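Local coordinates for glycoside hydrolase family 88 protein (Bacteroides vulgatus, PDB 4Q88) that probably acts as a glycoside-cleaving hydrolase, although its own substrate and activity remain uncharacterised, at residues A[184-189]-A[205-210]; A[15-20]-A[353-358]; A[148-153]-A[219-224]. All blocks are in the same frame, centred on the assembly; numbering follows the deposited sequence. Where two conformers were deposited one is given.

Interaction 1 (A[184-189]-A[205-210]); sequences VGLYYR and KDFWSR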
loop_
_atom_site.group_PDB
_atom_site.type_symbol
_atom_site.label_atom_id
_atom_site.label_comp_id
_atom_site.label_asym_id
_atom_site.label_seq_id
_atom_site.Cartn_x
_atom_site.Cartn_y
_atom_site.Cartn_z
ATOM N N VAL A 184 1.748 19.394 9.500
ATOM C CA VAL A 184 0.700 18.450 9.833
ATOM C C VAL A 184 1.242 17.029 10.010
ATOM O O VAL A 184 0.730 16.259 10.818
ATOM C CB VAL A 184 -0.386 18.424 8.760
ATOM C CG1 VAL A 184 -1.447 17.399 9.124
ATOM C CG2 VAL A 184 -1.018 19.807 8.651
ATOM N N GLY A 185 2.239 16.692 9.247
ATOM C CA GLY A 185 2.778 15.315 9.251
ATOM C C GLY A 185 2.011 14.389 8.349
ATOM O O GLY A 185 1.977 13.173 8.605
ATOM N N LEU A 186 1.384 14.940 7.294
ATOM C CA LEU A 186 0.654 14.134 6.315
ATOM C C LEU A 186 0.988 14.610 4.918
ATOM O O LEU A 186 1.493 15.731 4.752
ATOM C CB LEU A 186 -0.870 14.243 6.562
ATOM C CG LEU A 186 -1.425 13.734 7.893
ATOM C CD1 LEU A 186 -2.903 14.102 8.003
ATOM C CD2 LEU A 186 -1.264 12.234 7.985
ATOM N N TYR A 187 0.719 13.739 3.940
ATOM C CA TYR A 187 0.923 13.977 2.542
ATOM C C TYR A 187 -0.378 14.383 1.838
ATOM O O TYR A 187 -1.445 13.740 2.023
ATOM C CB TYR A 187 1.394 12.727 1.807
ATOM C CG TYR A 187 2.808 12.316 2.160
ATOM C CD1 TYR A 187 3.060 11.478 3.212
ATOM C CD2 TYR A 187 3.866 12.745 1.401
ATOM C CE1 TYR A 187 4.367 11.113 3.524
ATOM C CE2 TYR A 187 5.155 12.367 1.658
ATOM C CZ TYR A 187 5.405 11.558 2.731
ATOM O OH TYR A 187 6.707 11.216 3.016
ATOM N N TYR A 188 -0.271 15.421 1.002
ATOM C CA TYR A 188 -1.265 15.724 -0.025
ATOM C C TYR A 188 -1.132 14.664 -1.118
ATOM O O TYR A 188 -0.044 14.083 -1.334
ATOM C CB TYR A 188 -1.046 17.099 -0.647
ATOM C CG TYR A 188 -1.175 18.223 0.369
ATOM C CD1 TYR A 188 -2.447 18.634 0.816
ATOM C CD2 TYR A 188 -0.071 18.877 0.866
ATOM C CE1 TYR A 188 -2.585 19.641 1.767
ATOM C CE2 TYR A 188 -0.203 19.897 1.813
ATOM C CZ TYR A 188 -1.468 20.277 2.245
ATOM O OH TYR A 188 -1.599 21.293 3.205
ATOM N N ARG A 189 -2.234 14.399 -1.782
ATOM C CA ARG A 189 -2.201 13.295 -2.737
ATOM C C ARG A 189 -1.420 13.534 -4.030
ATOM O O ARG A 189 -0.954 12.578 -4.625
ATOM C CB ARG A 189 -3.559 12.721 -2.991
ATOM C CG ARG A 189 -4.424 13.509 -3.926
ATOM C CD ARG A 189 -5.730 12.793 -4.217
ATOM N NE ARG A 189 -5.619 11.647 -5.145
ATOM C CZ ARG A 189 -6.681 11.027 -5.661
ATOM N NH1 ARG A 189 -7.923 11.457 -5.358
ATOM N NH2 ARG A 189 -6.531 9.982 -6.473
ATOM N N LYS A 205 -7.280 21.991 5.251
ATOM C CA LYS A 205 -6.325 21.279 4.425
ATOM C C LYS A 205 -6.876 19.932 4.014
ATOM O O LYS A 205 -7.524 19.243 4.824
ATOM C CB LYS A 205 -5.047 21.066 5.200
ATOM C CG LYS A 205 -4.288 22.374 5.463
ATOM C CD LYS A 205 -3.021 22.174 6.292
ATOM C CE LYS A 205 -2.148 23.482 6.255
ATOM N NZ LYS A 205 -0.795 23.277 6.877
ATOM N N ASP A 206 -6.734 19.594 2.743
ATOM C CA ASP A 206 -7.304 18.380 2.158
ATOM C C ASP A 206 -6.285 17.231 2.003
ATOM O O ASP A 206 -5.476 17.226 1.061
ATOM C CB ASP A 206 -7.915 18.708 0.802
ATOM C CG ASP A 206 -8.853 17.613 0.296
ATOM O OD1 ASP A 206 -9.156 16.617 1.020
ATOM O OD2 ASP A 206 -9.309 17.816 -0.869
ATOM N N PHE A 207 -6.314 16.288 2.938
ATOM C CA PHE A 207 -5.431 15.132 2.962
ATOM C C PHE A 207 -6.244 13.882 2.642
ATOM O O PHE A 207 -7.166 13.524 3.405
ATOM C CB PHE A 207 -4.723 15.011 4.316
ATOM C CG PHE A 207 -3.804 16.161 4.625
ATOM C CD1 PHE A 207 -2.612 16.288 3.943
ATOM C CD2 PHE A 207 -4.104 17.056 5.638
ATOM C CE1 PHE A 207 -1.745 17.311 4.224
ATOM C CE2 PHE A 207 -3.257 18.088 5.917
ATOM C CZ PHE A 207 -2.073 18.233 5.210
ATOM N N TRP A 208 -5.951 13.264 1.496
ATOM C CA TRP A 208 -6.703 12.086 1.089
ATOM C C TRP A 208 -6.333 10.884 1.909
ATOM O O TRP A 208 -5.156 10.489 1.924
ATOM C CB TRP A 208 -6.471 11.813 -0.388
ATOM C CG TRP A 208 -7.233 10.697 -0.978
ATOM C CD1 TRP A 208 -8.541 10.399 -0.774
ATOM C CD2 TRP A 208 -6.761 9.779 -1.967
ATOM N NE1 TRP A 208 -8.904 9.299 -1.547
ATOM C CE2 TRP A 208 -7.821 8.915 -2.281
ATOM C CE3 TRP A 208 -5.509 9.572 -2.582
ATOM C CZ2 TRP A 208 -7.707 7.897 -3.251
ATOM C CZ3 TRP A 208 -5.385 8.500 -3.508
ATOM C CH2 TRP A 208 -6.476 7.676 -3.804
ATOM N N SER A 209 -7.327 10.207 2.485
ATOM C CA SER A 209 -7.096 9.033 3.343
ATOM C C SER A 209 -6.389 7.886 2.661
ATOM O O SER A 209 -5.339 7.429 3.174
ATOM C CB SER A 209 -8.437 8.473 3.904
ATOM O OG SER A 209 -8.236 7.325 4.724
ATOM N N ARG A 210 -6.893 7.378 1.537
ATOM C CA ARG A 210 -6.207 6.215 0.918
ATOM C C ARG A 210 -4.775 6.645 0.538
ATOM O O ARG A 210 -3.831 5.861 0.700
ATOM C CB ARG A 210 -6.994 5.668 -0.288
ATOM C CG ARG A 210 -6.154 4.737 -1.057
ATOM C CD ARG A 210 -6.940 3.769 -1.910
ATOM N NE ARG A 210 -7.583 4.351 -3.076
ATOM C CZ ARG A 210 -8.885 4.269 -3.345
ATOM N NH1 ARG A 210 -9.351 4.767 -4.507
ATOM N NH2 ARG A 210 -9.724 3.706 -2.501
HETATM O O HOH W 1 -3.117 11.967 0.391
HETATM O O HOH W 2 -4.859 15.264 -0.700
#

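Interaction 2 (A[15-20]-A[353-358]); sequences ELLEII and ERVRFL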
loop_
_atom_site.group_PDB
_atom_site.type_symbol
_atom_site.label_atom_id
_atom_site.label_comp_id
_atom_site.label_asym_id
_atom_site.label_seq_id
_atom_site.Cartn_x
_atom_site.Cartn_y
_atom_site.Cartn_z
ATOM N N GLU A 15 -10.119 -17.423 15.148
ATOM C CA GLU A 15 -11.204 -16.629 14.572
ATOM C C GLU A 15 -10.662 -15.708 13.477
ATOM O O GLU A 15 -11.317 -15.488 12.454
ATOM C CB GLU A 15 -11.868 -15.831 15.683
ATOM C CG GLU A 15 -12.932 -14.850 15.235
ATOM C CD GLU A 15 -13.320 -13.884 16.344
ATOM O OE1 GLU A 15 -12.922 -14.120 17.538
ATOM O OE2 GLU A 15 -14.007 -12.895 15.996
ATOM N N LEU A 16 -9.488 -15.139 13.681
ATOM C CA LEU A 16 -8.914 -14.240 12.633
ATOM C C LEU A 16 -8.529 -15.024 11.396
ATOM O O LEU A 16 -8.710 -14.551 10.286
ATOM C CB LEU A 16 -7.705 -13.477 13.138
ATOM C CG LEU A 16 -8.052 -12.580 14.313
ATOM C CD1 LEU A 16 -6.780 -11.930 14.803
ATOM C CD2 LEU A 16 -9.109 -11.554 13.940
ATOM N N LEU A 17 -7.990 -16.244 11.576
ATOM C CA LEU A 17 -7.624 -17.044 10.438
ATOM C C LEU A 17 -8.847 -17.438 9.635
ATOM O O LEU A 17 -8.792 -17.477 8.399
ATOM C CB LEU A 17 -6.804 -18.288 10.866
ATOM C CG LEU A 17 -5.407 -17.890 11.313
ATOM C CD1 LEU A 17 -4.744 -19.037 12.084
ATOM C CD2 LEU A 17 -4.514 -17.451 10.156
ATOM N N GLU A 18 -9.958 -17.751 10.309
ATOM C CA GLU A 18 -11.203 -18.030 9.591
ATOM C C GLU A 18 -11.592 -16.861 8.656
ATOM O O GLU A 18 -12.017 -17.069 7.512
ATOM C CB GLU A 18 -12.355 -18.310 10.575
ATOM C CG GLU A 18 -13.633 -18.719 9.874
ATOM C CD GLU A 18 -14.444 -17.531 9.353
ATOM O OE1 GLU A 18 -14.490 -16.471 10.021
ATOM O OE2 GLU A 18 -15.073 -17.660 8.278
ATOM N N ILE A 19 -11.474 -15.652 9.176
ATOM C CA ILE A 19 -11.749 -14.422 8.390
ATOM C C ILE A 19 -10.812 -14.315 7.197
ATOM O O ILE A 19 -11.264 -14.129 6.063
ATOM C CB ILE A 19 -11.641 -13.166 9.263
ATOM C CG1 ILE A 19 -12.833 -13.138 10.247
ATOM C CG2 ILE A 19 -11.624 -11.914 8.384
ATOM C CD1 ILE A 19 -12.728 -12.111 11.352
ATOM N N ILE A 20 -9.510 -14.490 7.459
ATOM C CA ILE A 20 -8.506 -14.396 6.414
ATOM C C ILE A 20 -8.805 -15.391 5.309
ATOM O O ILE A 20 -8.846 -15.051 4.121
ATOM C CB ILE A 20 -7.101 -14.569 7.014
ATOM C CG1 ILE A 20 -6.752 -13.321 7.835
ATOM C CG2 ILE A 20 -6.062 -14.756 5.936
ATOM C CD1 ILE A 20 -5.483 -13.462 8.641
ATOM N N GLU A 353 -1.576 -8.858 10.046
ATOM C CA GLU A 353 -0.866 -8.214 11.140
ATOM C C GLU A 353 -1.630 -8.278 12.472
ATOM O O GLU A 353 -0.999 -8.282 13.533
ATOM C CB GLU A 353 -0.482 -6.765 10.764
ATOM C CG GLU A 353 0.771 -6.242 11.473
ATOM C CD GLU A 353 2.089 -6.996 11.233
ATOM O OE1 GLU A 353 2.883 -7.034 12.174
ATOM O OE2 GLU A 353 2.375 -7.512 10.130
ATOM N N ARG A 354 -2.957 -8.313 12.416
ATOM C CA ARG A 354 -3.763 -8.501 13.598
ATOM C C ARG A 354 -3.503 -9.872 14.258
ATOM O O ARG A 354 -3.416 -9.959 15.481
ATOM C CB ARG A 354 -5.225 -8.382 13.280
ATOM C CG ARG A 354 -6.162 -8.490 14.479
ATOM C CD ARG A 354 -5.963 -7.344 15.466
ATOM N NE ARG A 354 -6.964 -7.441 16.520
ATOM C CZ ARG A 354 -7.110 -6.626 17.551
ATOM N NH1 ARG A 354 -6.348 -5.562 17.748
ATOM N NH2 ARG A 354 -8.079 -6.894 18.392
ATOM N N VAL A 355 -3.370 -10.909 13.439
ATOM C CA VAL A 355 -2.989 -12.244 13.959
ATOM C C VAL A 355 -1.654 -12.130 14.689
ATOM O O VAL A 355 -1.514 -12.628 15.827
ATOM C CB VAL A 355 -2.904 -13.301 12.834
ATOM C CG1 VAL A 355 -2.348 -14.620 13.395
ATOM C CG2 VAL A 355 -4.247 -13.511 12.219
ATOM N N ARG A 356 -0.668 -11.433 14.100
ATOM C CA ARG A 356 0.613 -11.299 14.720
ATOM C C ARG A 356 0.539 -10.497 16.014
ATOM O O ARG A 356 1.284 -10.729 16.933
ATOM C CB ARG A 356 1.669 -10.741 13.768
ATOM C CG ARG A 356 1.801 -11.475 12.445
ATOM C CD ARG A 356 3.015 -10.970 11.680
ATOM N NE ARG A 356 3.183 -11.652 10.388
ATOM C CZ ARG A 356 3.721 -12.868 10.235
ATOM N NH1 ARG A 356 4.177 -13.515 11.295
ATOM N NH2 ARG A 356 3.828 -13.429 9.021
ATOM N N PHE A 357 -0.364 -9.539 16.092
ATOM C CA PHE A 357 -0.561 -8.738 17.318
ATOM C C PHE A 357 -1.196 -9.568 18.453
ATOM O O PHE A 357 -0.981 -9.265 19.611
ATOM C CB PHE A 357 -1.454 -7.532 16.901
ATOM C CG PHE A 357 -1.916 -6.658 18.014
ATOM C CD1 PHE A 357 -1.178 -5.530 18.381
ATOM C CD2 PHE A 357 -3.116 -6.904 18.660
ATOM C CE1 PHE A 357 -1.616 -4.690 19.398
ATOM C CE2 PHE A 357 -3.550 -6.078 19.690
ATOM C CZ PHE A 357 -2.811 -4.959 20.047
ATOM N N LEU A 358 -1.970 -10.595 18.122
ATOM C CA LEU A 358 -2.673 -11.378 19.124
ATOM C C LEU A 358 -1.706 -12.382 19.739
ATOM O O LEU A 358 -1.992 -12.980 20.748
ATOM C CB LEU A 358 -3.885 -12.090 18.542
ATOM C CG LEU A 358 -5.048 -11.152 18.221
ATOM C CD1 LEU A 358 -6.262 -12.011 17.897
ATOM C CD2 LEU A 358 -5.393 -10.210 19.359
#

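Interaction 3 (A[148-153]-A[219-224]); sequences VMPVMV and FAKVLK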
loop_
_atom_site.group_PDB
_atom_site.type_symbol
_atom_site.label_atom_id
_atom_site.label_comp_id
_atom_site.label_asym_id
_atom_site.label_seq_id
_atom_site.Cartn_x
_atom_site.Cartn_y
_atom_site.Cartn_z
ATOM N N VAL A 148 6.082 1.577 -5.107
ATOM C CA VAL A 148 7.509 1.493 -5.446
ATOM C C VAL A 148 8.492 1.478 -4.296
ATOM O O VAL A 148 9.540 0.783 -4.397
ATOM C CB VAL A 148 7.912 2.524 -6.533
ATOM C CG1 VAL A 148 9.195 2.104 -7.206
ATOM C CG2 VAL A 148 6.845 2.673 -7.615
HETATM N N MSE A 149 8.229 2.138 -3.170
HETATM C CA MSE A 149 9.225 2.064 -2.096
HETATM C C MSE A 149 9.569 0.624 -1.718
HETATM O O MSE A 149 10.750 0.317 -1.532
HETATM C CB MSE A 149 8.947 2.854 -0.790
HETATM C CG MSE A 149 8.930 4.362 -1.007
HETATM SE SE MSE A 149 9.228 5.408 0.611
HETATM C CE MSE A 149 7.784 4.639 1.632
ATOM N N PRO A 150 8.591 -0.275 -1.527
ATOM C CA PRO A 150 8.975 -1.648 -1.148
ATOM C C PRO A 150 9.721 -2.426 -2.278
ATOM O O PRO A 150 10.490 -3.348 -1.990
ATOM C CB PRO A 150 7.644 -2.323 -0.832
ATOM C CG PRO A 150 6.661 -1.210 -0.690
ATOM C CD PRO A 150 7.140 -0.127 -1.602
ATOM N N VAL A 151 9.535 -2.059 -3.528
ATOM C CA VAL A 151 10.374 -2.585 -4.623
ATOM C C VAL A 151 11.870 -2.320 -4.327
ATOM O O VAL A 151 12.741 -3.208 -4.490
ATOM C CB VAL A 151 10.034 -1.908 -5.954
ATOM C CG1 VAL A 151 10.981 -2.398 -7.015
ATOM C CG2 VAL A 151 8.598 -2.241 -6.346
HETATM N N MSE A 152 12.171 -1.122 -3.820
HETATM C CA MSE A 152 13.543 -0.732 -3.618
HETATM C C MSE A 152 14.200 -1.642 -2.582
HETATM O O MSE A 152 15.353 -2.127 -2.810
HETATM C CB MSE A 152 13.731 0.753 -3.235
HETATM C CG MSE A 152 13.004 1.816 -4.094
HETATM SE SE MSE A 152 13.417 1.618 -5.997
HETATM C CE MSE A 152 14.871 2.893 -6.134
ATOM N N VAL A 153 13.522 -1.905 -1.449
ATOM C CA VAL A 153 14.134 -2.731 -0.394
ATOM C C VAL A 153 14.154 -4.208 -0.779
ATOM O O VAL A 153 15.097 -4.938 -0.405
ATOM C CB VAL A 153 13.500 -2.530 1.008
ATOM C CG1 VAL A 153 13.777 -1.111 1.498
ATOM C CG2 VAL A 153 11.997 -2.841 1.043
ATOM N N PHE A 219 5.897 2.928 4.445
ATOM C CA PHE A 219 7.022 3.070 5.360
ATOM C C PHE A 219 7.166 1.856 6.231
ATOM O O PHE A 219 8.293 1.421 6.529
ATOM C CB PHE A 219 6.877 4.329 6.231
ATOM C CG PHE A 219 7.307 5.570 5.525
ATOM C CD1 PHE A 219 8.635 5.787 5.279
ATOM C CD2 PHE A 219 6.407 6.492 5.062
ATOM C CE1 PHE A 219 9.080 6.929 4.636
ATOM C CE2 PHE A 219 6.823 7.602 4.346
ATOM C CZ PHE A 219 8.179 7.827 4.135
ATOM N N ALA A 220 6.044 1.252 6.644
ATOM C CA ALA A 220 6.159 -0.027 7.369
ATOM C C ALA A 220 6.844 -1.111 6.552
ATOM O O ALA A 220 7.786 -1.824 7.043
ATOM C CB ALA A 220 4.788 -0.520 7.805
ATOM N N LYS A 221 6.448 -1.240 5.294
ATOM C CA LYS A 221 7.080 -2.223 4.422
ATOM C C LYS A 221 8.574 -1.932 4.158
ATOM O O LYS A 221 9.394 -2.865 4.050
ATOM C CB LYS A 221 6.328 -2.385 3.126
ATOM C CG LYS A 221 4.986 -3.108 3.323
ATOM C CD LYS A 221 4.089 -3.016 2.149
ATOM C CE LYS A 221 4.365 -3.979 1.050
ATOM N NZ LYS A 221 4.243 -5.431 1.411
ATOM N N VAL A 222 8.915 -0.661 4.030
ATOM C CA VAL A 222 10.310 -0.279 3.901
ATOM C C VAL A 222 11.088 -0.728 5.153
ATOM O O VAL A 222 12.127 -1.433 5.030
ATOM C CB VAL A 222 10.479 1.228 3.679
ATOM C CG1 VAL A 222 11.912 1.666 3.983
ATOM C CG2 VAL A 222 10.128 1.621 2.264
ATOM N N LEU A 223 10.578 -0.370 6.338
ATOM C CA LEU A 223 11.253 -0.672 7.581
ATOM C C LEU A 223 11.311 -2.188 7.868
ATOM O O LEU A 223 12.276 -2.667 8.487
ATOM C CB LEU A 223 10.621 0.108 8.744
ATOM C CG LEU A 223 10.895 1.611 8.650
ATOM C CD1 LEU A 223 9.977 2.383 9.562
ATOM C CD2 LEU A 223 12.383 1.911 8.941
ATOM N N LYS A 224 10.362 -2.950 7.363
ATOM C CA LYS A 224 10.387 -4.387 7.535
ATOM C C LYS A 224 11.610 -5.063 6.889
ATOM O O LYS A 224 12.193 -6.026 7.451
ATOM C CB LYS A 224 9.092 -4.864 6.941
ATOM C CG LYS A 224 8.733 -6.310 6.990
ATOM C CD LYS A 224 7.285 -6.348 6.476
ATOM C CE LYS A 224 6.835 -7.726 6.151
ATOM N NZ LYS A 224 7.126 -8.569 7.297
#

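Interaction 1 (A[184-189]-A[205-210])
Phe-207 and Tyr-188 form an offset stack, ring centroids 4.5 Å apart and planes at 25°. CE1 of Phe-207 sits over the centre of the tyrosine face, while the backbone O of Asp-206 comes to that ring's edge, 3.3 Å from CD1. Aliphatic groups also pack on Phe-207: Leu-186 CB makes a CH-pi contact over one face, 4.0 Å from the centroid, and Val-184 CG1 reaches CE2 at 3.7 Å. The carbonyl O of Tyr-187 lies at the ring's edge. Beyond the stack, the extended chain of Lys-205 runs by the tyrosine hydroxyl, CD 3.5 Å from Tyr-188 OH, on its way to salt bridges with Asp-181 and Glu-183.

A second stack pairs charge with ring. In the Arg-189 conformer described, the guanidinium lies flat on Trp-208, planes at 16°, with CZ 3.6 Å from the centroid of the six-membered ring, a cation-pi contact. Trp-208 holds CG anti to the backbone N (chi1 -176°), which carries the indole out to the guanidinium. The indole has further support: CB of Arg-210 backs its opposite face and NE1 bonds to Gln-322.

Waters join the backbones. One accepts from Arg-189 N and Trp-208 N and donates to Asp-206 O at 2.7 Å; another sits between the carbonyls of Tyr-187 and Trp-208.

Strand 186-187 pairs antiparallel with 180-181 in a small hairpin, and residues 205-208 lead into helix 209-225, with Trp-208 as its N-cap residue. Leu-186 also packs against helix 233-249, and Tyr-187 against helix 163-179.

Interaction 2 (A[15-20]-A[353-358])
The 2.9 Å backbone bond from Ile-20 N to Leu-16 O fixes these two side chains one helical turn apart, and both turn to Val-355 on the facing helix. A single methyl does most of the work: CG2 of Val-355 lies 3.6 Å from Leu-16 CB and 3.8 Å from Ile-20 CD1, with Leu-17 CD2 a looser neighbour. That methyl stands anti to its own carbonyl carbon, which sends it across to the helix opposite.

Segments 15-20 and 353-358 run antiparallel, their axes 9.9 Å apart at closest and at 171°. They belong to the first and last helices, 13-30 and 341-358, whose pairing brings the termini together and probably closes the ring of helices, as in the alpha/alpha toroid of the six-hairpin glycosidases.

On another side of Leu-16, CD1 rests on the aliphatic part of Arg-354, 3.5 Å from CG. The arginine chain bends at chi2 (64°), and its guanidinium goes to salt bridges with Glu-301 and Glu-11. Leu-358 lies next to Leu-16 too, though their modelled methyls are too close to trust. Trp-304 of helix 293-311 touches both Leu-16 and Arg-354, while Leu-54 of helix 39-55 packs on Ile-20 and Val-355.

Interaction 3 (A[148-153]-A[219-224])
Over the centre of one face of the Phe-219 ring stands the terminal methyl of Met-149, modelled as selenomethionine: CE is 3.8 Å from the ring centroid and only 5° off the normal, a CH-pi approach. The selenium follows obliquely, SE 4.7 Å from the same centroid, so this is also a Met-aromatic contact. A bend at the last torsion of Met-149 (chi3 -56°) swings CE back over the ring. Around Phe-219, Leu-172 of helix 163-179 and the hydroxyl of Tyr-187 also pack on the side chain. A serine in place of Phe-219 would probably open a gap under the Met-149 methyl and cost CE its aromatic platform, so that it could turn more easily about chi3.

The puckered ring of Pro-150 meets Lys-221, its CG 4.0 Å from the lysine CE. A bend at chi3 of Lys-221 folds CE back, so that CB and CE both lie against the proline. Pro-150 has no N-H to give, and helix 144-159 is kinked here, where the nitrogens of Pro-150 and Val-151 lack bonds to the preceding turn.

Between these, branched side chains mesh. Val-222 pushes CG2 against Met-149 CB at 3.5 Å, tighter than carbons usually sit, and its CG1 is 4.2 Å from Val-153 CG1. Val-153 crosses Val-222 at about a right angle and also rests on the main chain, CG1 3.9 Å from Val-222 O.

The axes of segments 148-153 and 219-224 come within 8.6 Å and run parallel to within 3°. Two parallel neighbours, with helix 163-179 between them in sequence and packing on both, are consistent with the (alpha/alpha)6 barrel expected of this family, in which successive inner helices point the same way.

Overall arrangement
Interaction 3 is the core contact, with every touching residue buried, whereas interactions 1 and 2 are only partly buried and lie farther from the centre of the chain. Helix 209-225 serves both interactions 1 and 3: its capped start belongs to interaction 1 and its last turns to interaction 3, and the two contacts touch along this helix. Interaction 2 stands apart, its centre about 29 Å from that of interaction 1, and spans nearly the whole chain. Chemistry follows place: loops in interaction 1 use stacked rings, a cation and bridging waters, while both helix pairs meet through apolar side chains, antiparallel at the termini and parallel inside.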